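Local coordinates for Low molecular weight phosphotyrosine protein phosphatase 1 (Drosophila melanogaster, PDB 7CUY) that probably removes phosphate from tyrosine-phosphorylated proteins and from small aryl and acyl phosphates, as a member of the low molecular weight protein tyrosine phosphatase family, at residues Asp52-Leu64 with Pro125-Tyr138. Residues are numbered along the deposited sequence; the frame is centred on the assembly and turned at random.
Sequences DPRAISTLQKHGL and PYYERGAEGFETAY
R54, on helix 53-61, reaches across to the 125-131 loop of the low molecular weight protein tyrosine phosphatase fold, the loop that follows the probable proton donor D124, and donates hydrogen bonds to its backbone carbonyls. R54 NH2 lies 2.7 Å from Y126 O, in the carbonyl plane and on a lone pair, while NH1 takes E128 O and G130 O from above their carbonyl planes. The chain bends at chi3 (-75°), which turns R54 NE back onto D52 OD2 at 2.9 Å; by accepting from R54 N as well, the same oxygen makes D52 the N-cap of helix 53-61. A leucine in place of R54 would probably leave these loop carbonyls without the guanidinium donors and D52 without its salt-bridge mate, freeing the loop to shift. F134, at the start of helix 132-153, is sandwiched: R54 CB sits over the centre of one ring face, a CH-pi contact, and P125 CG over the other. Segments 53-61 and 132-138 cross at -54°, and one turn further on Y138 takes over. Its ring stacks face to face on H62, centroids 4.0 Å apart and planes 19° from parallel, with L64 CD1 at its edge. E135, together with this stack, holds the imidazole's rotation: the N-H of H62 NE2, 2.9 Å from E135 OE1, runs almost straight to that oxygen's syn lone pair.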
loop_
_atom_site.group_PDB
_atom_site.type_symbol
_atom_site.label_atom_id
_atom_site.label_comp_id
_atom_site.label_asym_id
_atom_site.label_seq_id
_atom_site.Cartn_x
_atom_site.Cartn_y
_atom_site.Cartn_z
ATOM N N ASP A 52 0.144 6.088 -11.761
ATOM C CA ASP A 52 -0.798 6.926 -12.488
ATOM C C ASP A 52 -0.433 8.397 -12.293
ATOM O O ASP A 52 -0.123 8.810 -11.169
ATOM C CB ASP A 52 -2.229 6.681 -12.001
ATOM C CG ASP A 52 -3.263 7.446 -12.821
ATOM O OD1 ASP A 52 -3.819 6.853 -13.772
ATOM O OD2 ASP A 52 -3.520 8.634 -12.527
ATOM N N PRO A 53 -0.442 9.204 -13.355
ATOM C CA PRO A 53 -0.146 10.639 -13.195
ATOM C C PRO A 53 -0.933 11.295 -12.083
ATOM O O PRO A 53 -0.422 12.222 -11.433
ATOM C CB PRO A 53 -0.496 11.235 -14.572
ATOM C CG PRO A 53 -1.066 10.129 -15.388
ATOM C CD PRO A 53 -0.636 8.829 -14.762
ATOM N N ARG A 54 -2.155 10.822 -11.816
ATOM C CA ARG A 54 -2.949 11.423 -10.746
ATOM C C ARG A 54 -2.437 11.006 -9.377
ATOM O O ARG A 54 -2.565 11.768 -8.410
ATOM C CB ARG A 54 -4.420 11.050 -10.903
ATOM C CG ARG A 54 -5.008 11.450 -12.250
ATOM C CD ARG A 54 -6.372 10.823 -12.474
ATOM N NE ARG A 54 -6.270 9.403 -12.810
ATOM C CZ ARG A 54 -7.311 8.625 -13.088
ATOM N NH1 ARG A 54 -8.544 9.126 -13.070
ATOM N NH2 ARG A 54 -7.120 7.348 -13.383
ATOM N N ALA A 55 -1.861 9.806 -9.269
ATOM C CA ALA A 55 -1.211 9.435 -8.015
ATOM C C ALA A 55 0.041 10.278 -7.787
ATOM O O ALA A 55 0.273 10.784 -6.681
ATOM C CB ALA A 55 -0.866 7.948 -8.017
ATOM N N ILE A 56 0.858 10.444 -8.828
ATOM C CA ILE A 56 2.057 11.273 -8.699
ATOM C C ILE A 56 1.678 12.696 -8.305
ATOM O O ILE A 56 2.231 13.270 -7.358
ATOM C CB ILE A 56 2.875 11.226 -10.001
ATOM C CG1 ILE A 56 3.431 9.819 -10.194
ATOM C CG2 ILE A 56 3.982 12.252 -9.970
ATOM C CD1 ILE A 56 3.922 9.530 -11.594
ATOM N N SER A 57 0.690 13.269 -8.988
ATOM C CA SER A 57 0.335 14.649 -8.701
ATOM C C SER A 57 -0.252 14.793 -7.309
ATOM O O SER A 57 -0.007 15.802 -6.631
ATOM C CB SER A 57 -0.629 15.170 -9.761
ATOM O OG SER A 57 0.022 15.147 -11.027
ATOM N N THR A 58 -1.025 13.795 -6.855
ATOM C CA THR A 58 -1.569 13.861 -5.500
ATOM C C THR A 58 -0.456 13.892 -4.462
ATOM O O THR A 58 -0.526 14.652 -3.490
ATOM C CB THR A 58 -2.498 12.676 -5.231
ATOM O OG1 THR A 58 -3.649 12.772 -6.072
ATOM C CG2 THR A 58 -2.932 12.677 -3.788
ATOM N N LEU A 59 0.573 13.059 -4.637
ATOM C CA LEU A 59 1.670 13.056 -3.673
ATOM C C LEU A 59 2.418 14.394 -3.690
ATOM O O LEU A 59 2.692 14.966 -2.628
ATOM C CB LEU A 59 2.615 11.882 -3.954
ATOM C CG LEU A 59 1.995 10.513 -3.647
ATOM C CD1 LEU A 59 2.826 9.329 -4.211
ATOM C CD2 LEU A 59 1.757 10.361 -2.135
ATOM N N GLN A 60 2.726 14.909 -4.893
ATOM C CA GLN A 60 3.309 16.244 -5.050
ATOM C C GLN A 60 2.527 17.304 -4.287
ATOM O O GLN A 60 3.109 18.122 -3.570
ATOM C CB GLN A 60 3.355 16.626 -6.526
ATOM C CG GLN A 60 4.331 15.852 -7.366
ATOM C CD GLN A 60 4.729 16.625 -8.605
ATOM O OE1 GLN A 60 3.867 17.083 -9.359
ATOM N NE2 GLN A 60 6.037 16.780 -8.822
ATOM N N LYS A 61 1.200 17.313 -4.448
ATOM C CA LYS A 61 0.353 18.239 -3.703
ATOM C C LYS A 61 0.702 18.240 -2.223
ATOM O O LYS A 61 0.587 19.274 -1.552
ATOM C CB LYS A 61 -1.115 17.865 -3.903
ATOM C CG LYS A 61 -2.112 18.653 -3.077
ATOM C CD LYS A 61 -3.449 17.901 -2.971
ATOM C CE LYS A 61 -4.607 18.804 -2.520
ATOM N NZ LYS A 61 -5.013 19.802 -3.558
ATOM N N HIS A 62 1.151 17.099 -1.702
ATOM C CA HIS A 62 1.492 16.969 -0.296
ATOM C C HIS A 62 2.990 16.890 -0.079
ATOM O O HIS A 62 3.437 16.424 0.972
ATOM C CB HIS A 62 0.790 15.752 0.304
ATOM C CG HIS A 62 -0.700 15.845 0.253
ATOM N ND1 HIS A 62 -1.442 16.414 1.264
ATOM C CD2 HIS A 62 -1.587 15.441 -0.684
ATOM C CE1 HIS A 62 -2.724 16.363 0.951
ATOM N NE2 HIS A 62 -2.839 15.781 -0.229
ATOM N N GLY A 63 3.772 17.339 -1.059
ATOM C CA GLY A 63 5.206 17.429 -0.890
ATOM C C GLY A 63 5.928 16.104 -0.896
ATOM O O GLY A 63 6.991 15.987 -0.278
ATOM N N LEU A 64 5.386 15.103 -1.585
ATOM C CA LEU A 64 5.992 13.785 -1.650
ATOM C C LEU A 64 6.311 13.448 -3.094
ATOM O O LEU A 64 5.734 14.012 -4.019
ATOM C CB LEU A 64 5.064 12.728 -1.052
ATOM C CG LEU A 64 4.957 12.907 0.447
ATOM C CD1 LEU A 64 3.732 12.179 0.972
ATOM C CD2 LEU A 64 6.251 12.434 1.129
ATOM N N PRO A 125 -9.500 4.156 -7.501
ATOM C CA PRO A 125 -9.904 5.428 -8.123
ATOM C C PRO A 125 -9.698 5.521 -9.628
ATOM O O PRO A 125 -9.971 6.582 -10.191
ATOM C CB PRO A 125 -8.985 6.425 -7.421
ATOM C CG PRO A 125 -7.711 5.659 -7.282
ATOM C CD PRO A 125 -8.109 4.219 -7.010
ATOM N N TYR A 126 -9.232 4.465 -10.294
ATOM C CA TYR A 126 -8.703 4.616 -11.652
ATOM C C TYR A 126 -9.755 5.090 -12.651
ATOM O O TYR A 126 -9.459 5.911 -13.528
ATOM C CB TYR A 126 -8.099 3.306 -12.151
ATOM C CG TYR A 126 -7.560 3.462 -13.561
ATOM C CD1 TYR A 126 -6.324 4.056 -13.790
ATOM C CD2 TYR A 126 -8.306 3.057 -14.661
ATOM C CE1 TYR A 126 -5.839 4.223 -15.076
ATOM C CE2 TYR A 126 -7.826 3.220 -15.945
ATOM C CZ TYR A 126 -6.599 3.792 -16.151
ATOM O OH TYR A 126 -6.138 3.949 -17.434
ATOM N N TYR A 127 -10.966 4.560 -12.567
ATOM C CA TYR A 127 -11.992 4.809 -13.575
ATOM C C TYR A 127 -12.766 6.113 -13.351
ATOM O O TYR A 127 -13.621 6.460 -14.174
ATOM C CB TYR A 127 -12.933 3.587 -13.635
ATOM C CG TYR A 127 -12.216 2.386 -14.243
ATOM C CD1 TYR A 127 -12.242 2.156 -15.620
ATOM C CD2 TYR A 127 -11.461 1.521 -13.449
ATOM C CE1 TYR A 127 -11.562 1.086 -16.190
ATOM C CE2 TYR A 127 -10.771 0.438 -14.011
ATOM C CZ TYR A 127 -10.825 0.234 -15.383
ATOM O OH TYR A 127 -10.151 -0.827 -15.950
ATOM N N GLU A 128 -12.485 6.851 -12.280
ATOM C CA GLU A 128 -13.025 8.191 -12.164
ATOM C C GLU A 128 -12.331 9.099 -13.171
ATOM O O GLU A 128 -11.235 8.806 -13.658
ATOM C CB GLU A 128 -12.840 8.727 -10.744
ATOM C CG GLU A 128 -13.468 7.834 -9.684
ATOM C CD GLU A 128 -12.967 8.128 -8.270
ATOM O OE1 GLU A 128 -12.376 9.219 -8.068
ATOM O OE2 GLU A 128 -13.153 7.264 -7.370
ATOM N N ARG A 129 -12.979 10.212 -13.501
ATOM C CA ARG A 129 -12.333 11.149 -14.414
ATOM C C ARG A 129 -11.157 11.836 -13.735
ATOM O O ARG A 129 -10.013 11.755 -14.209
ATOM C CB ARG A 129 -13.323 12.195 -14.913
ATOM C CG ARG A 129 -14.395 11.688 -15.818
ATOM C CD ARG A 129 -15.259 12.872 -16.204
ATOM N NE ARG A 129 -14.437 13.913 -16.804
ATOM C CZ ARG A 129 -14.356 14.123 -18.111
ATOM N NH1 ARG A 129 -15.078 13.368 -18.938
ATOM N NH2 ARG A 129 -13.573 15.090 -18.583
ATOM N N GLY A 130 -11.428 12.516 -12.610
ATOM C CA GLY A 130 -10.452 13.360 -11.952
ATOM C C GLY A 130 -9.591 12.598 -10.966
ATOM O O GLY A 130 -9.493 11.368 -10.999
ATOM N N ALA A 131 -8.962 13.346 -10.063
ATOM C CA ALA A 131 -8.058 12.761 -9.086
ATOM C C ALA A 131 -8.617 12.777 -7.669
ATOM O O ALA A 131 -7.873 12.486 -6.725
ATOM C CB ALA A 131 -6.706 13.476 -9.131
ATOM N N GLU A 132 -9.912 13.075 -7.497
ATOM C CA GLU A 132 -10.482 13.146 -6.155
ATOM C C GLU A 132 -10.329 11.827 -5.416
ATOM O O GLU A 132 -10.028 11.819 -4.222
ATOM C CB GLU A 132 -11.956 13.546 -6.209
ATOM N N GLY A 133 -10.536 10.702 -6.107
ATOM C CA GLY A 133 -10.389 9.410 -5.459
ATOM C C GLY A 133 -8.975 9.104 -5.010
ATOM O O GLY A 133 -8.783 8.286 -4.103
ATOM N N PHE A 134 -7.981 9.727 -5.639
ATOM C CA PHE A 134 -6.604 9.547 -5.206
ATOM C C PHE A 134 -6.353 10.306 -3.914
ATOM O O PHE A 134 -5.659 9.818 -3.011
ATOM C CB PHE A 134 -5.651 10.017 -6.306
ATOM C CG PHE A 134 -5.686 9.164 -7.556
ATOM C CD1 PHE A 134 -6.777 9.205 -8.413
ATOM C CD2 PHE A 134 -4.610 8.351 -7.891
ATOM C CE1 PHE A 134 -6.809 8.424 -9.571
ATOM C CE2 PHE A 134 -4.629 7.565 -9.043
ATOM C CZ PHE A 134 -5.719 7.611 -9.887
ATOM N N GLU A 135 -6.918 11.509 -3.816
ATOM C CA GLU A 135 -6.793 12.292 -2.597
ATOM C C GLU A 135 -7.430 11.569 -1.419
ATOM O O GLU A 135 -6.880 11.583 -0.310
ATOM C CB GLU A 135 -7.411 13.675 -2.813
ATOM C CG GLU A 135 -7.709 14.460 -1.541
ATOM C CD GLU A 135 -6.448 14.978 -0.849
ATOM O OE1 GLU A 135 -5.356 14.949 -1.482
ATOM O OE2 GLU A 135 -6.560 15.412 0.325
ATOM N N THR A 136 -8.574 10.899 -1.624
ATOM C CA THR A 136 -9.184 10.257 -0.459
ATOM C C THR A 136 -8.396 9.014 -0.056
ATOM O O THR A 136 -8.210 8.758 1.140
ATOM C CB THR A 136 -10.677 9.941 -0.681
ATOM O OG1 THR A 136 -10.880 8.551 -0.966
ATOM C CG2 THR A 136 -11.245 10.758 -1.789
ATOM N N ALA A 137 -7.884 8.262 -1.036
ATOM C CA ALA A 137 -6.944 7.187 -0.735
ATOM C C ALA A 137 -5.742 7.707 0.055
ATOM O O ALA A 137 -5.291 7.076 1.022
ATOM C CB ALA A 137 -6.484 6.521 -2.032
ATOM N N TYR A 138 -5.190 8.847 -0.361
ATOM C CA TYR A 138 -4.076 9.430 0.375
ATOM C C TYR A 138 -4.474 9.726 1.823
ATOM O O TYR A 138 -3.774 9.331 2.765
ATOM C CB TYR A 138 -3.578 10.694 -0.338
ATOM C CG TYR A 138 -2.550 11.449 0.476
ATOM C CD1 TYR A 138 -1.208 11.160 0.352
ATOM C CD2 TYR A 138 -2.932 12.436 1.387
ATOM C CE1 TYR A 138 -0.260 11.820 1.099
ATOM C CE2 TYR A 138 -1.990 13.104 2.145
ATOM C CZ TYR A 138 -0.654 12.793 1.996
ATOM O OH TYR A 138 0.306 13.450 2.743
#